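Local coordinates for protein nicotinate phosphoribosyltransferase (Saccharomyces cerevisiae, PDB 1VLP) that catalyses the ATP-dependent formation of nicotinate mononucleotide from nicotinate and phosphoribosyl diphosphate, the first step from nicotinic acid to NAD, at residues 83-88 against 226-231; 158-163 against 381-386; 205-210 against 220-225. All blocks are in the same frame, centred on the assembly; numbering follows the deposited sequence. Where two conformers were deposited one is given.

Interaction 1: 83-88 against 226-231; sequences EYLKQE and SNILFA
Tyr84 reaches from helix 79-88 to the first turn of helix 228-234, where its ring edge meets Ile228 and its hydroxyl arrives beside Ala231. The tight part is apolar: CE2 of Tyr84 lies 3.6 Å from CG2 of Ile228, and that methyl sits near the plane of the ring. With CG anti to the backbone N (chi1 -173°), the ring is carried toward helix 228-234. Leu85 adds a looser touch, its CD2 4.3 Å from CD1 of Ile228. The hydroxyl end is the partly exposed side, where a water bridges to the helix. OH of Tyr84 stands 3.5 Å from CB of Ala231 and 2.6 Å from this water in the ring plane, which donates to O of Ala231 over 3.2 Å. Replacing Tyr84 with an alanine would probably leave the Ile228 methyl without its ring edge and the water without its phenolic partner. Asn227 caps helix 228-234, its OD1 accepting from Phe230 N at 2.9 Å (N-H...O 164°). The contact packs a helix of the N-terminal family region on the helix following strand 222-225 of the TIM-barrel-like region, beside Ile100 of helix 94-101 and Met26 and Ile29 of helix 26-38.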
loop_
_atom_site.group_PDB
_atom_site.type_symbol
_atom_site.label_atom_id
_atom_site.label_comp_id
_atom_site.label_asym_id
_atom_site.label_seq_id
_atom_site.Cartn_x
_atom_site.Cartn_y
_atom_site.Cartn_z
ATOM N N GLU A 83 9.885 14.351 14.559
ATOM C CA GLU A 83 11.318 14.428 14.260
ATOM C C GLU A 83 11.732 13.348 13.249
ATOM O O GLU A 83 12.509 13.635 12.337
ATOM C CB GLU A 83 12.168 14.327 15.506
ATOM C CG GLU A 83 13.677 14.601 15.203
ATOM C CD GLU A 83 13.925 15.804 14.227
ATOM O OE1 GLU A 83 13.507 16.952 14.598
ATOM O OE2 GLU A 83 14.523 15.575 13.105
ATOM N N TYR A 84 11.260 12.119 13.450
ATOM C CA TYR A 84 11.570 11.021 12.539
ATOM C C TYR A 84 11.115 11.331 11.116
ATOM O O TYR A 84 11.864 11.102 10.152
ATOM C CB TYR A 84 11.003 9.689 13.013
ATOM C CG TYR A 84 11.454 8.525 12.172
ATOM C CD1 TYR A 84 12.738 8.006 12.324
ATOM C CD2 TYR A 84 10.611 7.929 11.228
ATOM C CE1 TYR A 84 13.169 6.918 11.599
ATOM C CE2 TYR A 84 11.059 6.871 10.457
ATOM C CZ TYR A 84 12.344 6.373 10.629
ATOM O OH TYR A 84 12.794 5.283 9.891
ATOM N N LEU A 85 9.918 11.886 10.983
ATOM C CA LEU A 85 9.388 12.221 9.667
ATOM C C LEU A 85 10.246 13.320 8.996
ATOM O O LEU A 85 10.546 13.236 7.800
ATOM C CB LEU A 85 7.914 12.660 9.753
ATOM C CG LEU A 85 6.855 11.619 10.125
ATOM C CD1 LEU A 85 5.495 12.264 10.338
ATOM C CD2 LEU A 85 6.795 10.488 9.082
ATOM N N LYS A 86 10.651 14.337 9.759
ATOM C CA LYS A 86 11.429 15.423 9.204
ATOM C C LYS A 86 12.806 14.902 8.728
ATOM O O LYS A 86 13.332 15.353 7.710
ATOM C CB LYS A 86 11.580 16.527 10.234
ATOM C CG LYS A 86 10.240 17.273 10.517
ATOM C CD LYS A 86 10.307 18.093 11.782
ATOM C CE LYS A 86 11.220 19.245 11.639
ATOM N NZ LYS A 86 11.219 20.064 12.912
ATOM N N GLN A 87 13.391 13.974 9.474
ATOM C CA GLN A 87 14.679 13.390 9.127
ATOM C C GLN A 87 14.652 12.477 7.890
ATOM O O GLN A 87 15.492 12.635 6.986
ATOM C CB GLN A 87 15.264 12.617 10.329
ATOM C CG GLN A 87 16.672 12.007 10.072
ATOM C CD GLN A 87 17.772 13.034 9.605
ATOM O OE1 GLN A 87 18.683 12.678 8.830
ATOM N NE2 GLN A 87 17.701 14.281 10.096
ATOM N N GLU A 88 13.688 11.556 7.839
ATOM C CA GLU A 88 13.630 10.533 6.801
ATOM C C GLU A 88 12.824 10.923 5.577
ATOM O O GLU A 88 12.982 10.294 4.512
ATOM C CB GLU A 88 13.057 9.225 7.351
ATOM C CG GLU A 88 13.841 8.580 8.463
ATOM C CD GLU A 88 15.289 8.254 8.103
ATOM O OE1 GLU A 88 15.594 7.829 6.957
ATOM O OE2 GLU A 88 16.142 8.428 8.989
ATOM N N SER A 226 8.030 -0.493 4.062
ATOM C CA SER A 226 6.986 0.524 3.959
ATOM C C SER A 226 6.444 1.003 5.304
ATOM O O SER A 226 5.892 2.094 5.402
ATOM C CB SER A 226 5.846 0.100 3.048
ATOM O OG SER A 226 5.057 -0.895 3.624
ATOM N N ASN A 227 6.589 0.205 6.349
ATOM C CA ASN A 227 5.999 0.537 7.628
ATOM C C ASN A 227 6.936 1.477 8.386
ATOM O O ASN A 227 8.062 1.096 8.811
ATOM C CB ASN A 227 5.722 -0.740 8.404
ATOM C CG ASN A 227 4.984 -0.476 9.701
ATOM O OD1 ASN A 227 5.527 0.141 10.618
ATOM N ND2 ASN A 227 3.723 -0.917 9.779
ATOM N N ILE A 228 6.486 2.708 8.552
ATOM C CA ILE A 228 7.356 3.724 9.082
ATOM C C ILE A 228 7.766 3.382 10.514
ATOM O O ILE A 228 8.939 3.612 10.900
ATOM C CB ILE A 228 6.684 5.111 9.048
ATOM C CG1 ILE A 228 6.154 5.472 7.666
ATOM C CG2 ILE A 228 7.637 6.179 9.494
ATOM C CD1 ILE A 228 5.285 6.707 7.724
ATOM N N LEU A 229 6.836 2.814 11.303
ATOM C CA LEU A 229 7.150 2.471 12.699
ATOM C C LEU A 229 8.251 1.399 12.778
ATOM O O LEU A 229 9.160 1.537 13.594
ATOM C CB LEU A 229 5.900 1.984 13.457
ATOM C CG LEU A 229 6.030 1.944 14.977
ATOM C CD1 LEU A 229 6.350 3.312 15.501
ATOM C CD2 LEU A 229 4.782 1.490 15.571
ATOM N N PHE A 230 8.142 0.372 11.943
ATOM C CA PHE A 230 9.164 -0.696 11.887
ATOM C C PHE A 230 10.452 -0.201 11.283
ATOM O O PHE A 230 11.515 -0.650 11.680
ATOM C CB PHE A 230 8.659 -1.929 11.172
ATOM C CG PHE A 230 7.708 -2.764 12.016
ATOM C CD1 PHE A 230 8.139 -3.268 13.223
ATOM C CD2 PHE A 230 6.427 -3.054 11.603
ATOM C CE1 PHE A 230 7.322 -4.059 14.018
ATOM C CE2 PHE A 230 5.539 -3.855 12.427
ATOM C CZ PHE A 230 6.011 -4.340 13.632
ATOM N N ALA A 231 10.386 0.710 10.306
ATOM C CA ALA A 231 11.618 1.340 9.784
ATOM C C ALA A 231 12.387 2.004 10.953
ATOM O O ALA A 231 13.578 1.817 11.136
ATOM C CB ALA A 231 11.274 2.343 8.830
HETATM O O HOH W 1 15.242 4.384 10.351
#

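Interaction 2: 158-163 against 381-386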
loop_
_atom_site.group_PDB
_atom_site.type_symbol
_atom_site.label_atom_id
_atom_site.label_comp_id
_atom_site.label_asym_id
_atom_site.label_seq_id
_atom_site.Cartn_x
_atom_site.Cartn_y
_atom_site.Cartn_z
ATOM N N PHE A 158 -9.867 -14.058 16.701
ATOM C CA PHE A 158 -11.198 -14.483 17.163
ATOM C C PHE A 158 -11.894 -15.518 16.285
ATOM O O PHE A 158 -12.748 -16.268 16.788
ATOM C CB PHE A 158 -12.104 -13.258 17.331
ATOM C CG PHE A 158 -11.580 -12.300 18.335
ATOM C CD1 PHE A 158 -11.510 -12.672 19.691
ATOM C CD2 PHE A 158 -11.053 -11.081 17.941
ATOM C CE1 PHE A 158 -10.955 -11.818 20.644
ATOM C CE2 PHE A 158 -10.509 -10.200 18.886
ATOM C CZ PHE A 158 -10.460 -10.564 20.236
ATOM N N VAL A 159 -11.593 -15.535 14.996
ATOM C CA VAL A 159 -12.324 -16.391 14.066
ATOM C C VAL A 159 -11.549 -17.669 13.687
ATOM O O VAL A 159 -12.082 -18.778 13.902
ATOM C CB VAL A 159 -12.817 -15.624 12.806
ATOM C CG1 VAL A 159 -13.675 -16.504 11.891
ATOM C CG2 VAL A 159 -13.579 -14.392 13.220
ATOM N N ASP A 160 -10.406 -17.519 13.041
ATOM C CA ASP A 160 -9.529 -18.604 12.679
ATOM C C ASP A 160 -8.342 -18.608 13.592
ATOM O O ASP A 160 -7.440 -17.800 13.404
ATOM C CB ASP A 160 -9.049 -18.465 11.237
ATOM C CG ASP A 160 -8.243 -19.685 10.774
ATOM O OD1 ASP A 160 -8.014 -20.631 11.569
ATOM O OD2 ASP A 160 -7.827 -19.693 9.616
ATOM N N ILE A 161 -8.326 -19.523 14.569
ATOM C CA ILE A 161 -7.191 -19.628 15.492
ATOM C C ILE A 161 -6.350 -20.876 15.254
ATOM O O ILE A 161 -5.480 -21.194 16.055
ATOM C CB ILE A 161 -7.688 -19.652 16.960
ATOM C CG1 ILE A 161 -8.522 -20.918 17.200
ATOM C CG2 ILE A 161 -8.529 -18.424 17.262
ATOM N N ASP A 162 -6.588 -21.553 14.129
ATOM C CA ASP A 162 -5.812 -22.749 13.763
ATOM C C ASP A 162 -4.477 -22.421 13.070
ATOM O O ASP A 162 -4.328 -22.591 11.860
ATOM C CB ASP A 162 -6.664 -23.616 12.876
ATOM C CG ASP A 162 -6.051 -25.001 12.628
ATOM O OD1 ASP A 162 -5.003 -25.352 13.246
ATOM O OD2 ASP A 162 -6.616 -25.695 11.775
ATOM N N TRP A 163 -3.533 -21.909 13.866
ATOM C CA TRP A 163 -2.257 -21.423 13.376
ATOM C C TRP A 163 -1.489 -21.016 14.614
ATOM O O TRP A 163 -2.066 -20.845 15.684
ATOM C CB TRP A 163 -2.430 -20.214 12.443
ATOM C CG TRP A 163 -3.053 -18.973 13.082
ATOM C CD1 TRP A 163 -4.376 -18.702 13.206
ATOM C CD2 TRP A 163 -2.363 -17.873 13.679
ATOM N NE1 TRP A 163 -4.557 -17.509 13.843
ATOM C CE2 TRP A 163 -3.343 -16.985 14.171
ATOM C CE3 TRP A 163 -0.998 -17.546 13.849
ATOM C CZ2 TRP A 163 -3.020 -15.790 14.806
ATOM C CZ3 TRP A 163 -0.673 -16.362 14.460
ATOM C CH2 TRP A 163 -1.688 -15.486 14.944
ATOM N N VAL A 381 -0.976 -27.846 5.224
ATOM C CA VAL A 381 -2.038 -27.056 4.610
ATOM C C VAL A 381 -1.887 -25.548 4.920
ATOM O O VAL A 381 -1.594 -25.149 6.025
ATOM C CB VAL A 381 -3.412 -27.564 5.056
ATOM C CG1 VAL A 381 -4.554 -26.688 4.527
ATOM C CG2 VAL A 381 -3.601 -29.053 4.596
ATOM N N LYS A 382 -2.080 -24.736 3.899
ATOM C CA LYS A 382 -2.079 -23.274 4.035
ATOM C C LYS A 382 -3.229 -22.784 4.931
ATOM O O LYS A 382 -4.401 -23.263 4.848
ATOM C CB LYS A 382 -2.224 -22.632 2.650
ATOM C CG LYS A 382 -1.889 -21.171 2.592
ATOM C CD LYS A 382 -2.176 -20.572 1.231
ATOM C CE LYS A 382 -1.779 -19.107 1.173
ATOM N NZ LYS A 382 -0.500 -18.807 1.928
ATOM N N SER A 383 -2.906 -21.822 5.789
ATOM C CA SER A 383 -3.910 -21.069 6.480
ATOM C C SER A 383 -4.154 -19.832 5.634
ATOM O O SER A 383 -3.316 -18.939 5.583
ATOM C CB SER A 383 -3.463 -20.664 7.886
ATOM O OG SER A 383 -4.416 -19.843 8.497
ATOM N N GLU A 384 -5.311 -19.771 4.999
ATOM C CA GLU A 384 -5.555 -18.744 4.027
ATOM C C GLU A 384 -5.669 -17.353 4.664
ATOM O O GLU A 384 -6.387 -17.208 5.625
ATOM C CB GLU A 384 -6.832 -19.072 3.295
ATOM C CG GLU A 384 -6.728 -20.371 2.522
ATOM C CD GLU A 384 -6.088 -20.202 1.159
ATOM O OE1 GLU A 384 -5.247 -19.286 0.976
ATOM O OE2 GLU A 384 -6.434 -21.004 0.271
ATOM N N PRO A 385 -4.983 -16.338 4.105
ATOM C CA PRO A 385 -5.249 -14.931 4.517
ATOM C C PRO A 385 -6.627 -14.417 4.141
ATOM O O PRO A 385 -7.301 -14.953 3.239
ATOM C CB PRO A 385 -4.225 -14.111 3.713
ATOM C CG PRO A 385 -3.190 -15.042 3.348
ATOM C CD PRO A 385 -3.932 -16.350 3.087
ATOM N N LEU A 386 -7.052 -13.390 4.850
ATOM C CA LEU A 386 -8.266 -12.669 4.518
ATOM C C LEU A 386 -7.923 -11.711 3.394
ATOM O O LEU A 386 -7.010 -10.897 3.564
ATOM C CB LEU A 386 -8.709 -11.912 5.779
ATOM C CG LEU A 386 -10.065 -11.280 5.833
ATOM C CD1 LEU A 386 -11.160 -12.350 5.686
ATOM C CD2 LEU A 386 -10.191 -10.525 7.166
HETATM O O HOH W 2 -5.970 -21.728 9.724
HETATM O O HOH W 3 -8.075 -18.967 7.271
#
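An Asx turn at the C-terminal end of helix 144-159 forms one wall of this water-bridged contact, and the segment around the short, weakly bonded strand 382-383 forms the other. In the turn, OD1 of Asp160 accepts from Asp162 N at 3.1 Å with an N-H...O angle of 151°; the donor approaches on the anti side, 30° out of the carboxylate plane. Asp162 is in turn the centre of an inverse gamma turn. The other carboxylate oxygen faces the strand: OD2 of Asp160 is 3.6 Å from OG of Ser383, and the link is completed by two waters. One lies 2.7 Å from OG of Ser383 and is also within hydrogen-bonding distance of OD2 of Asp160 and O of Asp162. The second donates to OD2 of Asp160 at 2.5 Å and to O of Glu384 at 2.9 Å, joining the carboxylate to the opposing backbone. Ser383 carries OG anti to its own N (chi1 175°), which directs the hydroxyl at the turn, and Arg195 NH1 bonds to the same oxygen. That guanidinium also makes a cation-pi contact with Trp163. Asp162 OD2 bonds to Ser377 OG. Strand 382-383 pairs antiparallel with 373-374, Ser383 bonding through its backbone to Phe373, while the Ser383 side chain touches Phe156 of helix 144-159.

Interaction 3: 205-210 against 220-225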
loop_
_atom_site.group_PDB
_atom_site.type_symbol
_atom_site.label_atom_id
_atom_site.label_comp_id
_atom_site.label_asym_id
_atom_site.label_seq_id
_atom_site.Cartn_x
_atom_site.Cartn_y
_atom_site.Cartn_z
ATOM N N GLN A 205 12.309 -9.104 12.432
ATOM C CA GLN A 205 13.413 -9.825 13.123
ATOM C C GLN A 205 14.154 -10.784 12.222
ATOM O O GLN A 205 15.410 -10.776 12.209
ATOM C CB GLN A 205 12.904 -10.528 14.386
ATOM C CG GLN A 205 12.504 -9.577 15.472
ATOM C CD GLN A 205 12.064 -10.337 16.730
ATOM O OE1 GLN A 205 12.746 -11.263 17.138
ATOM N NE2 GLN A 205 10.917 -9.976 17.302
ATOM N N GLY A 206 13.419 -11.562 11.425
ATOM C CA GLY A 206 14.046 -12.547 10.500
ATOM C C GLY A 206 14.857 -11.944 9.396
ATOM O O GLY A 206 16.000 -12.356 9.112
ATOM N N ILE A 207 14.299 -10.896 8.831
ATOM C CA ILE A 207 14.951 -10.134 7.754
ATOM C C ILE A 207 16.247 -9.540 8.323
ATOM O O ILE A 207 17.322 -9.701 7.730
ATOM C CB ILE A 207 14.013 -9.055 7.151
ATOM C CG1 ILE A 207 12.862 -9.709 6.344
ATOM C CG2 ILE A 207 14.821 -8.054 6.252
ATOM C CD1 ILE A 207 11.702 -8.797 6.022
HETATM N N MSE A 208 16.167 -8.879 9.476
HETATM C CA MSE A 208 17.355 -8.224 10.018
HETATM C C MSE A 208 18.400 -9.285 10.402
HETATM O O MSE A 208 19.579 -9.040 10.288
HETATM C CB MSE A 208 17.022 -7.371 11.232
HETATM C CG MSE A 208 16.077 -6.200 10.938
HETATM SE SE MSE A 208 16.465 -5.227 9.296
HETATM C CE MSE A 208 18.257 -4.464 9.835
ATOM N N LYS A 209 17.961 -10.456 10.837
ATOM C CA LYS A 209 18.892 -11.546 11.195
ATOM C C LYS A 209 19.626 -11.966 9.936
ATOM O O LYS A 209 20.815 -12.233 9.961
ATOM C CB LYS A 209 18.158 -12.756 11.806
ATOM C CG LYS A 209 19.127 -13.844 12.254
ATOM C CD LYS A 209 18.484 -15.045 12.958
ATOM C CE LYS A 209 19.571 -16.169 13.251
ATOM N NZ LYS A 209 20.314 -15.996 14.505
ATOM N N ALA A 210 18.900 -12.037 8.825
ATOM C CA ALA A 210 19.488 -12.270 7.512
ATOM C C ALA A 210 20.507 -11.170 7.097
ATOM O O ALA A 210 21.620 -11.467 6.635
ATOM C CB ALA A 210 18.378 -12.422 6.466
ATOM N N SER A 220 22.874 -3.064 1.724
ATOM C CA SER A 220 22.467 -2.301 0.558
ATOM C C SER A 220 21.399 -2.986 -0.308
ATOM O O SER A 220 20.855 -2.363 -1.225
ATOM C CB SER A 220 23.670 -1.906 -0.307
ATOM O OG SER A 220 24.294 -3.016 -0.899
ATOM N N LEU A 221 21.141 -4.264 -0.070
ATOM C CA LEU A 221 20.083 -4.967 -0.790
ATOM C C LEU A 221 18.696 -4.761 -0.127
ATOM O O LEU A 221 17.667 -4.774 -0.799
ATOM C CB LEU A 221 20.435 -6.467 -0.875
ATOM C CG LEU A 221 21.773 -6.780 -1.575
ATOM C CD1 LEU A 221 22.057 -8.247 -1.587
ATOM C CD2 LEU A 221 21.826 -6.243 -2.993
ATOM N N LEU A 222 18.680 -4.645 1.196
ATOM C CA LEU A 222 17.448 -4.351 1.908
ATOM C C LEU A 222 17.208 -2.823 1.795
ATOM O O LEU A 222 17.938 -1.998 2.370
ATOM C CB LEU A 222 17.527 -4.805 3.365
ATOM C CG LEU A 222 16.291 -4.392 4.148
ATOM C CD1 LEU A 222 15.029 -5.129 3.612
ATOM C CD2 LEU A 222 16.444 -4.623 5.595
ATOM N N LEU A 223 16.222 -2.478 1.004
ATOM C CA LEU A 223 15.876 -1.092 0.792
ATOM C C LEU A 223 15.268 -0.513 2.045
ATOM O O LEU A 223 15.464 0.677 2.362
ATOM C CB LEU A 223 14.901 -0.950 -0.371
ATOM C CG LEU A 223 15.506 -1.436 -1.689
ATOM C CD1 LEU A 223 14.452 -1.348 -2.805
ATOM C CD2 LEU A 223 16.754 -0.681 -2.030
ATOM N N GLY A 224 14.493 -1.355 2.717
ATOM C CA GLY A 224 13.774 -0.995 3.954
ATOM C C GLY A 224 12.417 -1.621 4.070
ATOM O O GLY A 224 12.175 -2.767 3.638
ATOM N N THR A 225 11.500 -0.876 4.700
ATOM C CA THR A 225 10.114 -1.317 4.883
ATOM C C THR A 225 9.190 -0.160 4.610
ATOM O O THR A 225 9.516 1.013 4.889
ATOM C CB THR A 225 9.825 -1.919 6.299
ATOM O OG1 THR A 225 8.421 -2.202 6.460
ATOM C CG2 THR A 225 10.337 -1.059 7.374
#
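Helix 197-213 packs here against strand 222-225 of the parallel sheet, through a small apolar cluster centred on Leu222. Both methyls of Leu222 meet the same branch of Ile207: CD1 and CD2 are each 3.9 Å from CG2 of Ile207. The CB of Ile207 points toward the strand, and with CG1 beside the backbone N (chi1 -70°) it is CG2 that meets Leu222. CD2 of Leu222 also touches the SE atom of Met208, a selenomethionine, at 3.8 Å; the one methyl therefore bears on two consecutive helix residues. Bends at chi2 (-43°) and chi3 (-66°) curl the Met208 chain so that the selenium reaches Leu222. The Leu222 side chain crosses each of these partners at about a right angle, so contact is made by the Ile207 methyl and the Met208 selenium, and not by chains lying alongside. Val236 touches both Met208 and Leu222, and Val211 of the same helix packs on Leu222 as well. Leu223 and Gly224, with Leu221 just before the strand, bond through their backbones to Phe186 and Glu188. Strand 186-188, helix 197-213 and the adjacent parallel strand 222-225 form a beta-alpha-beta crossover, the repeating element of alpha/beta folds, consistent with the family's TIM-barrel relationship.

From the N terminus, the chain first supplies helix 79-88 and then the turn at 158-163. Next comes interaction 3, which closes the shortest loop: helix 197-213 returns through helix 215-218 to strand 222-225. Directly after that strand, helix 228-234 closes interaction 1 with helix 79-88, and much later segment 381-386 closes interaction 2. Interactions 1 and 2 cross along the chain, while both enclose interaction 3. Interactions 1 and 3 touch through Thr225 and Ala231, their centres about 16 Å apart; interaction 2 lies about 14 Å from either at the nearest atoms. Together they tie helix 79-88 to helix 228-234, helix 197-213 to the parallel sheet, and the end of helix 144-159 to the hairpin of 373-374 and 382-383.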